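PDB 4H6W: N-terminal cyanobactin protease, which probably cleaves peptide bonds as a subtilisin-like serine endopeptidase, this chain being the protease part of a longer enzyme of prenylagaramide maturation. Local coordinates for residues I143-T157 with V167-A179. Sequence-based numbering, arbitrary orientation.
Sequences IQLCQENNVLLIAAT and VPASLPTVLAVGA
Ile154, Ala155 and Ala156 pair with Leu175, Ala176 and Val177 as parallel strands, the axes of the two short strand segments coming within 4.7 Å at an angle of 29°, and Leu153 O, Ala155 N, Ala155 O and Thr157 N bond in turn to Leu175 N, Leu175 O, Val177 N and Val177 O. The last bond is bent at its acceptor, Thr157 N lying well above the carbonyl plane of Val177. Ile154 and Leu175 run side by side on one face of the sheet, and Ile154 CG2 meets Val177 CG2 at 3.8 Å. On the other face, Ala155 CB touches Ala169 CB at 3.8 Å. The ring of Pro168, which follows a cis peptide bond, lies across Leu153, with CG 3.8 Å from Leu153 CD2; Val174 CG1 packs alongside the same methyl. From the helix, Ile143 packs against the successive turns 168-171 and 171-174: CG1 meets Leu171 CD1 at 3.8 Å, while CD1 reaches Val174 CG2. With CG2 anti to the backbone N, Ile143 directs that methyl to Pro172 O and Thr173 OG1 in the type II turn 171-174. At the exposed edge, Gln147 bends at chi2 (70°), bringing OE1 against the Thr173 CG2 methyl, the two side chains crossing at about a right angle. Three waters bridge the segments: one joins Ile143 O to the Thr173 hydroxyl OG1, the other two link backbone atoms, Leu153 N to Thr173 O and Ala156 O to Ala169 N. Within the central parallel sheet of the subtilisin fold, 152-156 lies between strands 121-124 and 175-180. Helix 104-116 packs on Leu153, helix 250-259 on Leu152 and Leu175, and helix 223-243 on Ala156 and Val177, putting the Ala156 side chain about 5 Å from that of Ser224, the predicted catalytic serine.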
ATOM      1  N   ILE A 143      13.391  -4.623   7.460  1.00 30.72           N
ATOM      2  CA  ILE A 143      12.227  -4.281   8.266  1.00 32.08           C
ATOM      3  C   ILE A 143      12.669  -3.663   9.604  1.00 35.17           C
ATOM      4  O   ILE A 143      12.033  -2.731  10.118  1.00 37.49           O
ATOM      5  CB  ILE A 143      11.339  -5.524   8.510  1.00 32.35           C
ATOM      6  CG1 ILE A 143      10.984  -6.238   7.187  1.00 31.98           C
ATOM      7  CG2 ILE A 143      10.102  -5.166   9.330  1.00 31.02           C
ATOM      8  CD1 ILE A 143      10.305  -5.360   6.142  1.00 34.79           C
ATOM      9  N   GLN A 144      13.762  -4.178  10.162  1.00 35.21           N
ATOM     10  CA  GLN A 144      14.363  -3.588  11.355  1.00 37.39           C
ATOM     11  C   GLN A 144      14.829  -2.158  11.116  1.00 34.67           C
ATOM     12  O   GLN A 144      14.642  -1.294  11.972  1.00 34.32           O
ATOM     13  CB  GLN A 144      15.533  -4.433  11.847  1.00 40.44           C
ATOM     14  CG  GLN A 144      15.093  -5.718  12.528  1.00 45.68           C
ATOM     15  CD  GLN A 144      16.259  -6.609  12.928  1.00 48.21           C
ATOM     16  OE1 GLN A 144      17.412  -6.167  13.007  1.00 48.77           O
ATOM     17  NE2 GLN A 144      15.958  -7.872  13.190  1.00 47.70           N
ATOM     18  N   LEU A 145      15.433  -1.919   9.953  1.00 33.05           N
ATOM     19  CA  LEU A 145      15.858  -0.583   9.562  1.00 31.87           C
ATOM     20  C   LEU A 145      14.667   0.384   9.548  1.00 31.93           C
ATOM     21  O   LEU A 145      14.771   1.509  10.051  1.00 30.64           O
ATOM     22  CB  LEU A 145      16.550  -0.607   8.195  1.00 31.61           C
ATOM     23  CG  LEU A 145      17.154   0.716   7.704  1.00 32.83           C
ATOM     24  CD1 LEU A 145      18.435   1.033   8.459  1.00 33.08           C
ATOM     25  CD2 LEU A 145      17.412   0.691   6.212  1.00 31.84           C
ATOM     26  N   CYS A 146      13.540  -0.073   9.002  1.00 31.00           N
ATOM     27  CA  CYS A 146      12.309   0.727   8.961  1.00 31.75           C
ATOM     28  C   CYS A 146      11.792   1.060  10.350  1.00 32.93           C
ATOM     29  O   CYS A 146      11.369   2.191  10.602  1.00 32.26           O
ATOM     30  CB  CYS A 146      11.206  -0.013   8.198  1.00 31.62           C
ATOM     31  SG  CYS A 146      11.527  -0.224   6.443  1.00 31.44           S
ATOM     32  N   GLN A 147      11.797   0.059  11.236  1.00 35.04           N
ATOM     33  CA  GLN A 147      11.389   0.258  12.630  1.00 37.34           C
ATOM     34  C   GLN A 147      12.223   1.353  13.273  1.00 38.66           C
ATOM     35  O   GLN A 147      11.689   2.241  13.924  1.00 36.92           O
ATOM     36  CB  GLN A 147      11.533  -1.032  13.439  1.00 36.73           C
ATOM     37  CG  GLN A 147      11.231  -0.876  14.922  1.00 36.87           C
ATOM     38  CD  GLN A 147       9.755  -0.641  15.202  1.00 38.49           C
ATOM     39  OE1 GLN A 147       8.882  -1.180  14.503  1.00 39.45           O
ATOM     40  NE2 GLN A 147       9.465   0.160  16.225  1.00 35.12           N
ATOM     41  N   GLU A 148      13.534   1.290  13.064  1.00 42.37           N
ATOM     42  CA  GLU A 148      14.461   2.242  13.670  1.00 45.30           C
ATOM     43  C   GLU A 148      14.328   3.662  13.134  1.00 44.09           C
ATOM     44  O   GLU A 148      14.681   4.621  13.824  1.00 46.74           O
ATOM     45  CB  GLU A 148      15.900   1.746  13.539  1.00 47.57           C
ATOM     46  CG  GLU A 148      16.166   0.485  14.351  1.00 55.91           C
ATOM     47  CD  GLU A 148      17.483  -0.200  14.011  1.00 62.20           C
ATOM     48  OE1 GLU A 148      18.076   0.087  12.939  1.00 62.87           O
ATOM     49  OE2 GLU A 148      17.924  -1.044  14.825  1.00 63.50           O
ATOM     50  N   ASN A 149      13.834   3.801  11.908  1.00 40.54           N
ATOM     51  CA  ASN A 149      13.764   5.118  11.261  1.00 38.26           C
ATOM     52  C   ASN A 149      12.335   5.625  11.126  1.00 35.80           C
ATOM     53  O   ASN A 149      12.090   6.626  10.454  1.00 33.26           O
ATOM     54  CB  ASN A 149      14.435   5.085   9.882  1.00 39.76           C
ATOM     55  CG  ASN A 149      15.950   5.073   9.962  1.00 42.14           C
ATOM     56  OD1 ASN A 149      16.602   6.080   9.678  1.00 43.22           O
ATOM     57  ND2 ASN A 149      16.524   3.929  10.339  1.00 42.68           N
ATOM     58  N   ASN A 150      11.402   4.916  11.763  1.00 35.24           N
ATOM     59  CA  ASN A 150       9.968   5.199  11.676  1.00 32.74           C
ATOM     60  C   ASN A 150       9.453   5.311  10.237  1.00 32.37           C
ATOM     61  O   ASN A 150       8.823   6.307   9.864  1.00 33.93           O
ATOM     62  CB  ASN A 150       9.599   6.447  12.484  1.00 32.44           C
ATOM     63  CG  ASN A 150       8.128   6.485  12.852  1.00 35.33           C
ATOM     64  OD1 ASN A 150       7.336   5.633  12.416  1.00 35.51           O
ATOM     65  ND2 ASN A 150       7.743   7.483  13.649  1.00 35.22           N
ATOM     66  N   VAL A 151       9.746   4.289   9.433  1.00 30.48           N
ATOM     67  CA  VAL A 151       9.203   4.160   8.079  1.00 29.31           C
ATOM     68  C   VAL A 151       8.191   3.031   8.111  1.00 29.74           C
ATOM     69  O   VAL A 151       8.491   1.960   8.623  1.00 29.09           O
ATOM     70  CB  VAL A 151      10.303   3.811   7.054  1.00 28.23           C
ATOM     71  CG1 VAL A 151       9.726   3.643   5.661  1.00 27.72           C
ATOM     72  CG2 VAL A 151      11.392   4.866   7.062  1.00 27.42           C
ATOM     73  N   LEU A 152       6.994   3.277   7.570  1.00 30.67           N
ATOM     74  CA  LEU A 152       5.946   2.242   7.492  1.00 30.19           C
ATOM     75  C   LEU A 152       5.986   1.420   6.199  1.00 29.66           C
ATOM     76  O   LEU A 152       5.829   1.960   5.108  1.00 30.28           O
ATOM     77  CB  LEU A 152       4.563   2.867   7.647  1.00 29.50           C
ATOM     78  CG  LEU A 152       3.331   1.954   7.567  1.00 29.28           C
ATOM     79  CD1 LEU A 152       3.346   0.844   8.625  1.00 27.64           C
ATOM     80  CD2 LEU A 152       2.090   2.829   7.686  1.00 27.54           C
ATOM     81  N   LEU A 153       6.199   0.117   6.331  1.00 29.54           N
ATOM     82  CA  LEU A 153       6.164  -0.776   5.183  1.00 28.12           C
ATOM     83  C   LEU A 153       4.785  -1.431   5.088  1.00 28.74           C
ATOM     84  O   LEU A 153       4.290  -2.002   6.072  1.00 28.21           O
ATOM     85  CB  LEU A 153       7.269  -1.837   5.269  1.00 27.93           C
ATOM     86  CG  LEU A 153       7.536  -2.472   3.900  1.00 27.60           C
ATOM     87  CD1 LEU A 153       9.018  -2.596   3.611  1.00 28.07           C
ATOM     88  CD2 LEU A 153       6.822  -3.799   3.747  1.00 27.63           C
ATOM     89  N   ILE A 154       4.187  -1.348   3.899  1.00 27.06           N
ATOM     90  CA  ILE A 154       2.821  -1.796   3.648  1.00 26.98           C
ATOM     91  C   ILE A 154       2.868  -2.785   2.490  1.00 27.20           C
ATOM     92  O   ILE A 154       3.324  -2.451   1.396  1.00 27.78           O
ATOM     93  CB  ILE A 154       1.910  -0.590   3.285  1.00 27.79           C
ATOM     94  CG1 ILE A 154       1.956   0.462   4.409  1.00 28.45           C
ATOM     95  CG2 ILE A 154       0.473  -1.023   2.985  1.00 25.40           C
ATOM     96  CD1 ILE A 154       1.142   1.710   4.123  1.00 29.18           C
ATOM     97  N   ALA A 155       2.403  -4.004   2.715  1.00 26.25           N
ATOM     98  CA  ALA A 155       2.573  -5.034   1.710  1.00 26.08           C
ATOM     99  C   ALA A 155       1.334  -5.882   1.508  1.00 28.46           C
ATOM    100  O   ALA A 155       0.565  -6.129   2.466  1.00 29.10           O
ATOM    101  CB  ALA A 155       3.754  -5.914   2.065  1.00 27.73           C
ATOM    102  N   ALA A 156       1.171  -6.340   0.264  1.00 27.67           N
ATOM    103  CA  ALA A 156       0.108  -7.267  -0.140  1.00 28.49           C
ATOM    104  C   ALA A 156       0.173  -8.633   0.552  1.00 29.74           C
ATOM    105  O   ALA A 156       1.228  -9.256   0.618  1.00 31.13           O
ATOM    106  CB  ALA A 156       0.146  -7.455  -1.649  1.00 28.74           C
ATOM    107  N   THR A 157      -0.966  -9.107   1.045  1.00 30.88           N
ATOM    108  CA  THR A 157      -1.042 -10.440   1.658  1.00 32.09           C
ATOM    109  C   THR A 157      -0.874 -11.575   0.629  1.00 34.47           C
ATOM    110  O   THR A 157      -0.420 -12.669   0.975  1.00 38.70           O
ATOM    111  CB  THR A 157      -2.383 -10.647   2.401  1.00 32.69           C
ATOM    112  OG1 THR A 157      -3.474 -10.523   1.480  1.00 29.21           O
ATOM    113  CG2 THR A 157      -2.553  -9.632   3.537  1.00 31.83           C
ATOM    114  N   VAL A 167       6.049 -12.982   2.408  1.00 31.97           N
ATOM    115  CA  VAL A 167       6.944 -11.979   2.955  1.00 29.98           C
ATOM    116  C   VAL A 167       7.045 -10.881   1.923  1.00 29.25           C
ATOM    117  O   VAL A 167       7.041 -11.179   0.725  1.00 28.54           O
ATOM    118  CB  VAL A 167       8.335 -12.531   3.344  1.00 29.88           C
ATOM    119  CG1 VAL A 167       8.205 -13.425   4.570  1.00 29.39           C
ATOM    120  CG2 VAL A 167       8.991 -13.274   2.183  1.00 29.98           C
ATOM    121  N   PRO A 168       7.140  -9.610   2.373  1.00 29.17           N
ATOM    122  CA  PRO A 168       7.288  -9.196   3.775  1.00 28.77           C
ATOM    123  C   PRO A 168       5.980  -8.969   4.541  1.00 30.18           C
ATOM    124  O   PRO A 168       6.020  -8.589   5.718  1.00 30.93           O
ATOM    125  CB  PRO A 168       8.028  -7.873   3.652  1.00 28.42           C
ATOM    126  CG  PRO A 168       7.491  -7.290   2.382  1.00 27.93           C
ATOM    127  CD  PRO A 168       7.212  -8.452   1.458  1.00 27.64           C
ATOM    128  N   ALA A 169       4.834  -9.199   3.909  1.00 30.67           N
ATOM    129  CA  ALA A 169       3.563  -8.857   4.562  1.00 31.31           C
ATOM    130  C   ALA A 169       3.378  -9.531   5.929  1.00 30.71           C
ATOM    131  O   ALA A 169       2.698  -8.986   6.787  1.00 31.10           O
ATOM    132  CB  ALA A 169       2.372  -9.137   3.649  1.00 30.05           C
ATOM    133  N   SER A 170       3.988 -10.697   6.132  1.00 31.87           N
ATOM    134  CA  SER A 170       3.763 -11.486   7.356  1.00 33.41           C
ATOM    135  C   SER A 170       4.746 -11.166   8.476  1.00 34.59           C
ATOM    136  O   SER A 170       4.614 -11.672   9.594  1.00 36.77           O
ATOM    137  CB  SER A 170       3.787 -12.990   7.062  1.00 33.66           C
ATOM    138  OG  SER A 170       5.051 -13.403   6.564  1.00 37.04           O
ATOM    139  N   LEU A 171       5.720 -10.315   8.171  1.00 34.48           N
ATOM    140  CA  LEU A 171       6.771  -9.935   9.102  1.00 32.83           C
ATOM    141  C   LEU A 171       6.308  -8.886  10.119  1.00 33.80           C
ATOM    142  O   LEU A 171       5.551  -7.971   9.781  1.00 33.35           O
ATOM    143  CB  LEU A 171       7.971  -9.407   8.313  1.00 32.86           C
ATOM    144  CG  LEU A 171       8.627 -10.421   7.367  1.00 31.72           C
ATOM    145  CD1 LEU A 171       9.895  -9.849   6.784  1.00 31.37           C
ATOM    146  CD2 LEU A 171       8.944 -11.700   8.118  1.00 33.43           C
ATOM    147  N   PRO A 172       6.779  -9.005  11.372  1.00 33.83           N
ATOM    148  CA  PRO A 172       6.404  -8.063  12.433  1.00 31.47           C
ATOM    149  C   PRO A 172       6.676  -6.602  12.069  1.00 30.25           C
ATOM    150  O   PRO A 172       7.694  -6.285  11.432  1.00 28.74           O
ATOM    151  CB  PRO A 172       7.288  -8.491  13.613  1.00 32.25           C
ATOM    152  CG  PRO A 172       7.616  -9.931  13.345  1.00 32.99           C
ATOM    153  CD  PRO A 172       7.722 -10.039  11.854  1.00 33.07           C
ATOM    154  N   THR A 173       5.748  -5.736  12.479  1.00 29.22           N
ATOM    155  CA  THR A 173       5.771  -4.279  12.249  1.00 28.78           C
ATOM    156  C   THR A 173       5.345  -3.855  10.825  1.00 29.09           C
ATOM    157  O   THR A 173       5.207  -2.660  10.528  1.00 28.69           O
ATOM    158  CB  THR A 173       7.106  -3.602  12.683  1.00 29.16           C
ATOM    159  OG1 THR A 173       8.119  -3.848  11.696  1.00 27.97           O
ATOM    160  CG2 THR A 173       7.567  -4.098  14.072  1.00 26.40           C
ATOM    161  N   VAL A 174       5.118  -4.835   9.956  1.00 27.47           N
ATOM    162  CA  VAL A 174       4.603  -4.552   8.625  1.00 27.20           C
ATOM    163  C   VAL A 174       3.089  -4.406   8.670  1.00 28.03           C
ATOM    164  O   VAL A 174       2.407  -5.073   9.477  1.00 27.34           O
ATOM    165  CB  VAL A 174       5.006  -5.659   7.636  1.00 26.48           C
ATOM    166  CG1 VAL A 174       4.337  -5.453   6.280  1.00 25.16           C
ATOM    167  CG2 VAL A 174       6.526  -5.684   7.504  1.00 25.35           C
ATOM    168  N   LEU A 175       2.557  -3.521   7.824  1.00 27.28           N
ATOM    169  CA  LEU A 175       1.110  -3.451   7.649  1.00 27.40           C
ATOM    170  C   LEU A 175       0.720  -4.305   6.434  1.00 28.99           C
ATOM    171  O   LEU A 175       1.148  -4.045   5.299  1.00 28.33           O
ATOM    172  CB  LEU A 175       0.638  -2.001   7.524  1.00 26.97           C
ATOM    173  CG  LEU A 175      -0.850  -1.702   7.260  1.00 26.93           C
ATOM    174  CD1 LEU A 175      -1.743  -2.406   8.256  1.00 27.88           C
ATOM    175  CD2 LEU A 175      -1.141  -0.209   7.296  1.00 25.72           C
ATOM    176  N   ALA A 176      -0.062  -5.349   6.689  1.00 29.62           N
ATOM    177  CA  ALA A 176      -0.477  -6.276   5.641  1.00 29.96           C
ATOM    178  C   ALA A 176      -1.835  -5.841   5.096  1.00 30.47           C
ATOM    179  O   ALA A 176      -2.657  -5.322   5.844  1.00 30.72           O
ATOM    180  CB  ALA A 176      -0.546  -7.693   6.194  1.00 28.99           C
ATOM    181  N   VAL A 177      -2.068  -6.052   3.801  1.00 29.50           N
ATOM    182  CA  VAL A 177      -3.310  -5.595   3.168  1.00 29.30           C
ATOM    183  C   VAL A 177      -3.922  -6.647   2.239  1.00 30.70           C
ATOM    184  O   VAL A 177      -3.302  -7.041   1.238  1.00 30.40           O
ATOM    185  CB  VAL A 177      -3.106  -4.277   2.384  1.00 27.86           C
ATOM    186  CG1 VAL A 177      -4.403  -3.863   1.695  1.00 26.74           C
ATOM    187  CG2 VAL A 177      -2.615  -3.180   3.315  1.00 26.07           C
ATOM    188  N   GLY A 178      -5.132  -7.100   2.588  1.00 29.75           N
ATOM    189  CA  GLY A 178      -5.899  -8.009   1.741  1.00 29.39           C
ATOM    190  C   GLY A 178      -6.928  -7.246   0.917  1.00 30.57           C
ATOM    191  O   GLY A 178      -7.043  -6.006   1.022  1.00 29.49           O
ATOM    192  N   ALA A 179      -7.690  -7.984   0.110  1.00 30.38           N
ATOM    193  CA  ALA A 179      -8.678  -7.387  -0.802  1.00 30.73           C
ATOM    194  C   ALA A 179     -10.137  -7.681  -0.458  1.00 32.22           C
ATOM    195  O   ALA A 179     -10.484  -8.783  -0.058  1.00 33.02           O
ATOM    196  CB  ALA A 179      -8.388  -7.790  -2.237  1.00 28.82           C
TER
HETATM  197  O   HOH W   1       9.203  -1.951  10.330  1.00 28.92           O
HETATM  198  O   HOH W   2       6.973  -1.398   8.728  1.00 31.31           O
HETATM  199  O   HOH W   3       4.080  -9.378   0.890  1.00 31.66           O